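Local coordinates for protein polysialic acid O-acetyltransferase (Escherichia coli, PDB 3JQY) that catalyses the O-acetylation of capsular polysialic acid, moving acetyl groups from acetyl-CoA to O7 or O9 of sialic acid residues in long polymers, at residues L47-E52 with D69-W74; I78-N83 with D97-K102; I88-K93 with I108-T113. All blocks are in the same frame, centred on the assembly; numbering follows the deposited sequence. Where two conformers were deposited one is given.

In the fold
The three contacts join successive coils of a left-handed parallel beta-helix. Interaction 1 and interaction 2 share strand 71-80: the first pairs its start, the second its end, and their centres lie 21 Å apart. Interaction 3 stacks two type II turns, one coil apart, at a corner of the beta-helix. Its centre is 11 Å from that of interaction 1, and the two touch: E71 N lies 3.0 Å from S92 O, a probable hydrogen bond. Interactions 2 and 3 meet in the interior, where I98 packs on I108. Interactions 1 and 3 lie away from the annotated acetyl-CoA sites. In interaction 2 the side chain of T101 is about 9 Å from G146, assigned to acetyl-CoA binding by similarity.

Interaction 1: L47-E52 with D69-W74; sequences LVNSKE and DVECRW
R73 reaches back over the 47-52 loop. Beyond CB, contact begins at CG. CG, anti to the carbonyl carbon (chi1 -59°), and then CD each pass 3.4 Å from N49 O. The chain bends at chi3. This brings NH1 to N49 O, with a hydrogen bond of 2.9 Å. The acceptor lies in the guanidinium plane, but NH1 comes from above the plane of the N49 carbonyl. NH2 lies on the K51 side, 3.4 Å from K51 CD, and the K51 chain covers one face of the group. K51 NZ and R73 NH2 are like charges 4.6 Å apart, which probably costs some energy.

N49 also gives ND2 to E71 OE2 at 3.1 Å. ND2 comes from above the carboxylate plane, while OE2 lies near the amide plane; the two planes are 82° apart. S50 OG links the two segments. It donates to V48 O and accepts from C72 N at 3.0 Å, so both partners fix its rotation.

W74 lies under two aliphatic chains on one ring face. E52 CB sits 3.6 Å from the centroid of the five-membered ring. K51 CG stands over the six-membered ring. Both are CH-pi contacts. Backbone bonds V48 N to V70 O, K51 N to C72 O and W74 N to K51 O hold the two backbones together.

Towards the interior, L47 packs beside V70, and both L47 and C72 touch I66 of strand 63-66. The chain turns a corner at R73 and W74. On the far side of 69-74, E71 and R73 bond to the backbone of I94 in strand 93-95. The contact is therefore a surface corner where loop 47-52 lies on the start of strand 71-80, with the next coil beyond it.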
loop_
_atom_site.group_PDB
_atom_site.type_symbol
_atom_site.label_atom_id
_atom_site.label_comp_id
_atom_site.label_asym_id
_atom_site.label_seq_id
_atom_site.Cartn_x
_atom_site.Cartn_y
_atom_site.Cartn_z
ATOM N N LEU B 47 6.376 -32.635 -2.731
ATOM C CA LEU B 47 6.638 -31.262 -2.325
ATOM C C LEU B 47 7.565 -31.216 -1.123
ATOM O O LEU B 47 7.800 -32.229 -0.470
ATOM C CB LEU B 47 5.332 -30.549 -1.984
ATOM C CG LEU B 47 4.270 -30.609 -3.083
ATOM C CD1 LEU B 47 3.036 -29.841 -2.636
ATOM C CD2 LEU B 47 4.818 -30.071 -4.401
ATOM N N VAL B 48 8.094 -30.030 -0.849
ATOM C CA VAL B 48 8.964 -29.839 0.303
ATOM C C VAL B 48 8.465 -28.704 1.189
ATOM O O VAL B 48 7.973 -27.684 0.701
ATOM C CB VAL B 48 10.431 -29.576 -0.114
ATOM C CG1 VAL B 48 11.026 -30.812 -0.776
ATOM C CG2 VAL B 48 10.524 -28.377 -1.037
ATOM N N ASN B 49 8.578 -28.902 2.501
ATOM C CA ASN B 49 8.215 -27.878 3.478
ATOM C C ASN B 49 6.877 -27.186 3.210
ATOM O O ASN B 49 6.757 -25.973 3.388
ATOM C CB ASN B 49 9.331 -26.832 3.548
ATOM C CG ASN B 49 9.192 -25.906 4.741
ATOM O OD1 ASN B 49 8.800 -26.328 5.830
ATOM N ND2 ASN B 49 9.520 -24.636 4.540
ATOM N N SER B 50 5.875 -27.959 2.802
ATOM C CA SER B 50 4.589 -27.403 2.370
ATOM C C SER B 50 3.475 -27.576 3.396
ATOM O O SER B 50 3.456 -28.556 4.138
ATOM C CB SER B 50 4.168 -28.042 1.047
ATOM O OG SER B 50 5.081 -27.715 0.014
ATOM N N LYS B 51 2.536 -26.632 3.420
ATOM C CA LYS B 51 1.424 -26.690 4.364
ATOM C C LYS B 51 0.272 -25.768 3.976
ATOM O O LYS B 51 0.479 -24.733 3.339
ATOM C CB LYS B 51 1.907 -26.314 5.765
ATOM C CG LYS B 51 2.236 -24.847 5.913
ATOM C CD LYS B 51 2.780 -24.533 7.307
ATOM C CE LYS B 51 1.759 -24.841 8.384
ATOM N NZ LYS B 51 2.273 -24.493 9.741
ATOM N N GLU B 52 -0.936 -26.156 4.376
ATOM C CA GLU B 52 -2.099 -25.273 4.352
ATOM C C GLU B 52 -2.442 -24.775 2.954
ATOM O O GLU B 52 -2.769 -23.600 2.767
ATOM C CB GLU B 52 -1.885 -24.084 5.295
ATOM C CG GLU B 52 -1.734 -24.474 6.759
ATOM C CD GLU B 52 -3.049 -24.888 7.391
ATOM O OE1 GLU B 52 -4.106 -24.716 6.743
ATOM O OE2 GLU B 52 -3.026 -25.382 8.540
ATOM N N ASP B 69 9.608 -30.964 -5.534
ATOM C CA ASP B 69 10.476 -30.030 -4.820
ATOM C C ASP B 69 10.013 -28.579 -4.828
ATOM O O ASP B 69 10.792 -27.673 -4.546
ATOM C CB ASP B 69 11.911 -30.141 -5.329
ATOM C CG ASP B 69 12.495 -31.521 -5.091
ATOM O OD1 ASP B 69 12.124 -32.145 -4.079
ATOM O OD2 ASP B 69 13.311 -31.978 -5.915
ATOM N N VAL B 70 8.738 -28.370 -5.129
ATOM C CA VAL B 70 8.143 -27.063 -4.953
ATOM C C VAL B 70 7.730 -26.923 -3.487
ATOM O O VAL B 70 7.308 -27.894 -2.857
ATOM C CB VAL B 70 6.933 -26.895 -5.893
ATOM C CG1 VAL B 70 6.237 -25.554 -5.646
ATOM C CG2 VAL B 70 7.385 -27.016 -7.340
ATOM N N GLU B 71 7.889 -25.727 -2.930
ATOM C CA GLU B 71 7.380 -25.445 -1.602
ATOM C C GLU B 71 6.148 -24.558 -1.724
ATOM O O GLU B 71 6.245 -23.424 -2.182
ATOM C CB GLU B 71 8.446 -24.718 -0.780
ATOM C CG GLU B 71 7.938 -24.127 0.524
ATOM C CD GLU B 71 8.966 -23.213 1.174
ATOM O OE1 GLU B 71 8.722 -21.987 1.244
ATOM O OE2 GLU B 71 10.023 -23.720 1.606
ATOM N N CYS B 72 4.991 -25.089 -1.342
ATOM C CA CYS B 72 3.754 -24.321 -1.329
ATOM C C CYS B 72 3.341 -24.125 0.112
ATOM O O CYS B 72 3.144 -25.099 0.837
ATOM C CB CYS B 72 2.642 -25.076 -2.052
ATOM S SG CYS B 72 2.995 -25.435 -3.770
ATOM N N ARG B 73 3.227 -22.871 0.532
ATOM C CA ARG B 73 2.747 -22.560 1.874
ATOM C C ARG B 73 1.639 -21.518 1.816
ATOM O O ARG B 73 1.827 -20.416 1.290
ATOM C CB ARG B 73 3.908 -22.103 2.768
ATOM C CG ARG B 73 5.002 -23.160 2.897
ATOM C CD ARG B 73 6.237 -22.630 3.608
ATOM N NE ARG B 73 5.973 -22.300 5.006
ATOM C CZ ARG B 73 5.970 -23.184 6.001
ATOM N NH1 ARG B 73 6.208 -24.469 5.759
ATOM N NH2 ARG B 73 5.727 -22.778 7.241
ATOM N N TRP B 74 0.478 -21.884 2.346
ATOM C CA TRP B 74 -0.713 -21.045 2.263
ATOM C C TRP B 74 -0.989 -20.613 0.830
ATOM O O TRP B 74 -1.327 -19.465 0.561
ATOM C CB TRP B 74 -0.605 -19.844 3.208
ATOM C CG TRP B 74 -0.694 -20.277 4.625
ATOM C CD1 TRP B 74 -1.832 -20.557 5.327
ATOM C CD2 TRP B 74 0.396 -20.518 5.514
ATOM N NE1 TRP B 74 -1.514 -20.950 6.603
ATOM C CE2 TRP B 74 -0.152 -20.934 6.744
ATOM C CE3 TRP B 74 1.784 -20.414 5.394
ATOM C CZ2 TRP B 74 0.638 -21.244 7.848
ATOM C CZ3 TRP B 74 2.570 -20.727 6.491
ATOM C CH2 TRP B 74 1.994 -21.137 7.702
#

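Interaction 2: I78-N83 with D97-K102; sequences IFRGDN and DIVATK
I78, F79 and R80 lie beside V99, A100 and T101 as parallel strands, in that register. Four backbone hydrogen bonds make the first shell. I78 N gives to I98 O, and I78 O takes from A100 N. R80 N gives to A100 O, and R80 O takes from K102 N at 2.7 Å. The last is nearly straight, at 174°. The strand axes come within 4.8 Å and differ by 16°.

The side chains go to two faces. On one, I78 CB meets V99 CG2 at 4.3 Å. R80 crosses this face with its chain extended from CG to NE. Its CB passes 3.8 Å from T101 OG1, and NE comes 3.6 Å from V99 CG1. I78 CG2 lies over the centre of the guanidinium, 3.9 Å above its plane. The charged group thus rests on aliphatic carbons. On the other face F79 CD2 touches A100 CB at 4.1 Å.

Further out, the F79 ring meets that of F57 with planes about 10° apart. T122 OG1 bonds both V99 O and T101 N. Where the strand ends, a CB at the G81 backbone angles would press on the carbonyl oxygen of R80 and crowd K102 CG. D82 OD1 is held by N60 N.

Stacked parallel strands with a buried face of F79, A100 and I98 and an outer face of I78, R80, V99 and T101 are the rungs of a left-handed beta-helix, the fold of the hexapeptide repeat acyltransferases.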
loop_
_atom_site.group_PDB
_atom_site.type_symbol
_atom_site.label_atom_id
_atom_site.label_comp_id
_atom_site.label_asym_id
_atom_site.label_seq_id
_atom_site.Cartn_x
_atom_site.Cartn_y
_atom_site.Cartn_z
ATOM N N ILE B 78 -7.518 -21.096 -7.378
ATOM C CA ILE B 78 -8.935 -21.169 -7.699
ATOM C C ILE B 78 -9.120 -21.166 -9.204
ATOM O O ILE B 78 -8.574 -20.309 -9.902
ATOM C CB ILE B 78 -9.720 -19.997 -7.086
ATOM C CG1 ILE B 78 -9.546 -19.988 -5.569
ATOM C CG2 ILE B 78 -11.196 -20.095 -7.475
ATOM C CD1 ILE B 78 -10.170 -18.796 -4.889
ATOM N N PHE B 79 -9.880 -22.137 -9.700
ATOM C CA PHE B 79 -10.203 -22.222 -11.124
ATOM C C PHE B 79 -11.649 -21.788 -11.338
ATOM O O PHE B 79 -12.568 -22.404 -10.792
ATOM C CB PHE B 79 -10.025 -23.658 -11.631
ATOM C CG PHE B 79 -8.594 -24.094 -11.727
ATOM C CD1 PHE B 79 -8.002 -24.809 -10.695
ATOM C CD2 PHE B 79 -7.837 -23.781 -12.842
ATOM C CE1 PHE B 79 -6.680 -25.210 -10.778
ATOM C CE2 PHE B 79 -6.509 -24.186 -12.935
ATOM C CZ PHE B 79 -5.933 -24.897 -11.904
ATOM N N ARG B 80 -11.847 -20.726 -12.110
ATOM C CA ARG B 80 -13.197 -20.253 -12.437
ATOM C C ARG B 80 -13.471 -20.506 -13.913
ATOM O O ARG B 80 -12.736 -20.048 -14.782
ATOM C CB ARG B 80 -13.348 -18.763 -12.112
ATOM C CG ARG B 80 -13.056 -18.405 -10.658
ATOM C CD ARG B 80 -13.578 -17.011 -10.338
ATOM N NE ARG B 80 -12.981 -16.442 -9.131
ATOM C CZ ARG B 80 -13.331 -16.773 -7.894
ATOM N NH1 ARG B 80 -14.271 -17.687 -7.687
ATOM N NH2 ARG B 80 -12.728 -16.197 -6.864
ATOM N N GLY B 81 -14.528 -21.249 -14.207
ATOM C CA GLY B 81 -14.804 -21.569 -15.589
ATOM C C GLY B 81 -13.928 -22.712 -16.063
ATOM O O GLY B 81 -13.385 -23.464 -15.249
ATOM N N ASP B 82 -13.762 -22.819 -17.378
ATOM C CA ASP B 82 -13.225 -24.031 -17.994
ATOM C C ASP B 82 -11.898 -23.824 -18.710
ATOM O O ASP B 82 -11.550 -22.703 -19.091
ATOM C CB ASP B 82 -14.225 -24.577 -19.025
ATOM C CG ASP B 82 -15.637 -24.699 -18.481
ATOM O OD1 ASP B 82 -15.811 -24.813 -17.250
ATOM O OD2 ASP B 82 -16.583 -24.687 -19.298
ATOM N N ASN B 83 -11.175 -24.926 -18.902
ATOM C CA ASN B 83 -10.002 -24.951 -19.759
ATOM C C ASN B 83 -8.866 -24.053 -19.281
ATOM O O ASN B 83 -8.080 -23.557 -20.094
ATOM C CB ASN B 83 -10.392 -24.585 -21.195
ATOM C CG ASN B 83 -11.476 -25.493 -21.750
ATOM O OD1 ASN B 83 -11.372 -26.715 -21.670
ATOM N ND2 ASN B 83 -12.522 -24.898 -22.312
ATOM N N ASP B 97 -2.405 -16.294 -3.603
ATOM C CA ASP B 97 -3.641 -16.663 -4.271
ATOM C C ASP B 97 -3.494 -16.558 -5.775
ATOM O O ASP B 97 -3.181 -15.490 -6.296
ATOM C CB ASP B 97 -4.768 -15.741 -3.813
ATOM C CG ASP B 97 -5.105 -15.925 -2.343
ATOM O OD1 ASP B 97 -4.791 -15.021 -1.544
ATOM O OD2 ASP B 97 -5.666 -16.983 -1.989
ATOM N N ILE B 98 -3.737 -17.664 -6.469
ATOM C CA ILE B 98 -3.734 -17.660 -7.923
ATOM C C ILE B 98 -5.138 -17.965 -8.417
ATOM O O ILE B 98 -5.681 -19.025 -8.128
ATOM C CB ILE B 98 -2.791 -18.733 -8.497
ATOM C CG1 ILE B 98 -1.344 -18.478 -8.057
ATOM C CG2 ILE B 98 -2.898 -18.766 -10.017
ATOM C CD1 ILE B 98 -0.384 -19.586 -8.486
ATOM N N VAL B 99 -5.728 -17.036 -9.159
ATOM C CA VAL B 99 -7.056 -17.259 -9.719
ATOM C C VAL B 99 -6.970 -17.304 -11.242
ATOM O O VAL B 99 -6.592 -16.316 -11.879
ATOM C CB VAL B 99 -8.059 -16.182 -9.247
ATOM C CG1 VAL B 99 -9.463 -16.468 -9.784
ATOM C CG2 VAL B 99 -8.063 -16.110 -7.720
ATOM N N ALA B 100 -7.316 -18.461 -11.808
ATOM C CA ALA B 100 -7.285 -18.691 -13.254
ATOM C C ALA B 100 -8.713 -18.751 -13.766
ATOM O O ALA B 100 -9.470 -19.654 -13.411
ATOM C CB ALA B 100 -6.544 -19.994 -13.577
ATOM N N THR B 101 -9.076 -17.786 -14.603
ATOM C CA THR B 101 -10.480 -17.541 -14.914
ATOM C C THR B 101 -10.758 -17.630 -16.404
ATOM O O THR B 101 -10.081 -16.995 -17.215
ATOM C CB THR B 101 -10.906 -16.131 -14.431
ATOM O OG1 THR B 101 -10.788 -16.049 -13.006
ATOM C CG2 THR B 101 -12.341 -15.833 -14.837
ATOM N N LYS B 102 -11.737 -18.422 -16.755
ATOM C CA LYS B 102 -12.219 -18.492 -18.106
ATOM C C LYS B 102 -11.212 -18.751 -19.211
ATOM O O LYS B 102 -11.189 -18.092 -20.226
ATOM C CB LYS B 102 -13.006 -17.258 -18.429
ATOM C CG LYS B 102 -14.274 -17.177 -17.679
ATOM C CD LYS B 102 -14.876 -15.808 -17.762
ATOM C CE LYS B 102 -16.215 -15.846 -17.313
ATOM N NZ LYS B 102 -16.444 -15.113 -16.124
#

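Interaction 3: I88-K93 with I108-T113; sequences IHKNSK and IGRRTT
Backbone and side-chain hydrogen bonds join H89 to I108. I108 O accepts from H89 N at 2.9 Å and from H89 ND1 at 3.1 Å. The ND1 bond is bent, at 136°, and comes from above the carbonyl plane. CG anti to the carbonyl carbon (chi1 -77°) brings the ND1 edge of the ring to this oxygen. Two more backbone bonds follow: R111 N to K90 O, and K93 N to T112 O at 2.8 Å. Within its own turn S92 OG, in one of its two conformers, donates to H89 O at 2.7 Å. With an alanine at H89, I108 O would probably be left with its backbone donor alone, and R110 NH1 would lose the ring beside it.

Each segment forms a type II beta turn, H89 to S92 and G109 to T112. The turns stack in parallel at one corner of the left-handed beta-helix, a coil apart. N91 and R111 occupy equivalent places in them.

Among the apolar contacts, I88 and I108 lie one above the other inside the helix, with CG1 4.4 Å from CD1. I94 touches both. At the surface R110 CG sits 3.6 Å from H89 CB, and R110 CD runs beside K90 CG at 3.8 Å. The H89 ring and the R110 guanidinium planes are steeply turned, 71° apart. N91 CB meets R111 CG, and K93 CD meets T113 CG2.

CA-H...O contacts tie the turns further: R110 CA and R111 CA point at K90 O and N91 O. G109 O is buried and has no partner.

At the surface a water accepts from R111 NH1 at 3.0 Å and, weakly, from N91 ND2. R111 NE forms a salt bridge with D132. The threonine hydroxyls bond separately: T113 OG1 to R222, and T112 OG1 to G130 O in the following coil.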
loop_
_atom_site.group_PDB
_atom_site.type_symbol
_atom_site.label_atom_id
_atom_site.label_comp_id
_atom_site.label_asym_id
_atom_site.label_seq_id
_atom_site.Cartn_x
_atom_site.Cartn_y
_atom_site.Cartn_z
ATOM N N ILE B 88 3.302 -25.031 -11.974
ATOM C CA ILE B 88 4.338 -24.497 -11.109
ATOM C C ILE B 88 5.564 -25.399 -11.195
ATOM O O ILE B 88 5.519 -26.562 -10.802
ATOM C CB ILE B 88 3.838 -24.382 -9.665
ATOM C CG1 ILE B 88 2.595 -23.486 -9.612
ATOM C CG2 ILE B 88 4.938 -23.842 -8.755
ATOM C CD1 ILE B 88 2.016 -23.304 -8.227
ATOM N N HIS B 89 6.653 -24.854 -11.725
ATOM C CA HIS B 89 7.848 -25.649 -12.027
ATOM C C HIS B 89 8.698 -25.977 -10.798
ATOM O O HIS B 89 8.617 -25.306 -9.771
ATOM C CB HIS B 89 8.722 -24.927 -13.054
ATOM C CG HIS B 89 8.216 -25.007 -14.462
ATOM N ND1 HIS B 89 7.095 -24.331 -14.894
ATOM C CD2 HIS B 89 8.705 -25.655 -15.547
ATOM C CE1 HIS B 89 6.905 -24.572 -16.179
ATOM N NE2 HIS B 89 7.868 -25.373 -16.599
ATOM N N LYS B 90 9.536 -27.002 -10.936
ATOM C CA LYS B 90 10.320 -27.537 -9.823
ATOM C C LYS B 90 11.184 -26.516 -9.094
ATOM O O LYS B 90 11.670 -25.546 -9.687
ATOM C CB LYS B 90 11.203 -28.691 -10.317
ATOM C CG LYS B 90 12.084 -28.315 -11.492
ATOM C CD LYS B 90 13.205 -29.334 -11.711
ATOM C CE LYS B 90 12.664 -30.719 -12.033
ATOM N NZ LYS B 90 13.765 -31.707 -12.259
ATOM N N ASN B 91 11.347 -26.744 -7.794
ATOM C CA ASN B 91 12.268 -25.991 -6.947
ATOM C C ASN B 91 11.871 -24.539 -6.704
ATOM O O ASN B 91 12.667 -23.745 -6.213
ATOM C CB ASN B 91 13.689 -26.085 -7.489
ATOM C CG ASN B 91 14.265 -27.475 -7.340
ATOM O OD1 ASN B 91 14.466 -27.952 -6.226
ATOM N ND2 ASN B 91 14.521 -28.138 -8.461
ATOM N N SER B 92 10.640 -24.194 -7.044
ATOM C CA SER B 92 10.118 -22.864 -6.763
ATOM C C SER B 92 9.532 -22.825 -5.355
ATOM O O SER B 92 9.312 -23.865 -4.733
ATOM C CB SER B 92 9.049 -22.481 -7.787
ATOM O OG SER B 92 8.023 -23.459 -7.829
ATOM N N LYS B 93 9.272 -21.624 -4.856
ATOM C CA LYS B 93 8.673 -21.461 -3.540
ATOM C C LYS B 93 7.534 -20.473 -3.684
ATOM O O LYS B 93 7.742 -19.358 -4.162
ATOM C CB LYS B 93 9.694 -20.912 -2.544
ATOM C CG LYS B 93 10.926 -21.791 -2.370
ATOM C CD LYS B 93 11.772 -21.282 -1.214
ATOM C CE LYS B 93 13.016 -22.127 -1.022
ATOM N NZ LYS B 93 13.807 -21.644 0.146
ATOM N N ILE B 108 4.611 -20.594 -13.579
ATOM C CA ILE B 108 5.667 -20.088 -12.716
ATOM C C ILE B 108 6.906 -20.964 -12.888
ATOM O O ILE B 108 6.850 -22.172 -12.687
ATOM C CB ILE B 108 5.203 -20.086 -11.263
ATOM C CG1 ILE B 108 3.974 -19.170 -11.120
ATOM C CG2 ILE B 108 6.339 -19.651 -10.339
ATOM C CD1 ILE B 108 3.344 -19.187 -9.751
ATOM N N GLY B 109 8.015 -20.349 -13.285
ATOM C CA GLY B 109 9.207 -21.080 -13.681
ATOM C C GLY B 109 10.021 -21.675 -12.542
ATOM O O GLY B 109 9.692 -21.517 -11.369
ATOM N N ARG B 110 11.107 -22.348 -12.908
ATOM C CA ARG B 110 11.960 -23.051 -11.955
ATOM C C ARG B 110 12.746 -22.123 -11.038
ATOM O O ARG B 110 13.224 -21.071 -11.468
ATOM C CB ARG B 110 12.953 -23.939 -12.719
ATOM C CG ARG B 110 12.290 -25.013 -13.546
ATOM C CD ARG B 110 13.323 -25.964 -14.142
ATOM N NE ARG B 110 13.975 -25.402 -15.318
ATOM C CZ ARG B 110 13.546 -25.579 -16.565
ATOM N NH1 ARG B 110 12.461 -26.305 -16.801
ATOM N NH2 ARG B 110 14.203 -25.031 -17.580
ATOM N N ARG B 111 12.886 -22.535 -9.779
ATOM C CA ARG B 111 13.729 -21.835 -8.814
ATOM C C ARG B 111 13.285 -20.399 -8.563
ATOM O O ARG B 111 14.079 -19.559 -8.149
ATOM C CB ARG B 111 15.198 -21.859 -9.258
ATOM C CG ARG B 111 15.748 -23.270 -9.478
ATOM C CD ARG B 111 17.131 -23.246 -10.117
ATOM N NE ARG B 111 17.139 -22.513 -11.384
ATOM C CZ ARG B 111 16.929 -23.058 -12.577
ATOM N NH1 ARG B 111 16.691 -24.361 -12.696
ATOM N NH2 ARG B 111 16.954 -22.297 -13.661
ATOM N N THR B 112 12.014 -20.119 -8.809
ATOM C CA THR B 112 11.479 -18.795 -8.538
ATOM C C THR B 112 10.905 -18.762 -7.121
ATOM O O THR B 112 10.279 -19.725 -6.679
ATOM C CB THR B 112 10.409 -18.426 -9.582
ATOM O OG1 THR B 112 11.061 -17.977 -10.782
ATOM C CG2 THR B 112 9.474 -17.341 -9.060
ATOM N N THR B 113 11.142 -17.669 -6.402
ATOM C CA THR B 113 10.612 -17.521 -5.050
ATOM C C THR B 113 9.574 -16.415 -4.999
ATOM O O THR B 113 9.747 -15.361 -5.609
ATOM C CB THR B 113 11.725 -17.258 -4.016
ATOM O OG1 THR B 113 12.393 -16.021 -4.314
ATOM C CG2 THR B 113 12.737 -18.390 -4.062
HETATM O O HOH W 1 15.907 -26.725 -10.992
#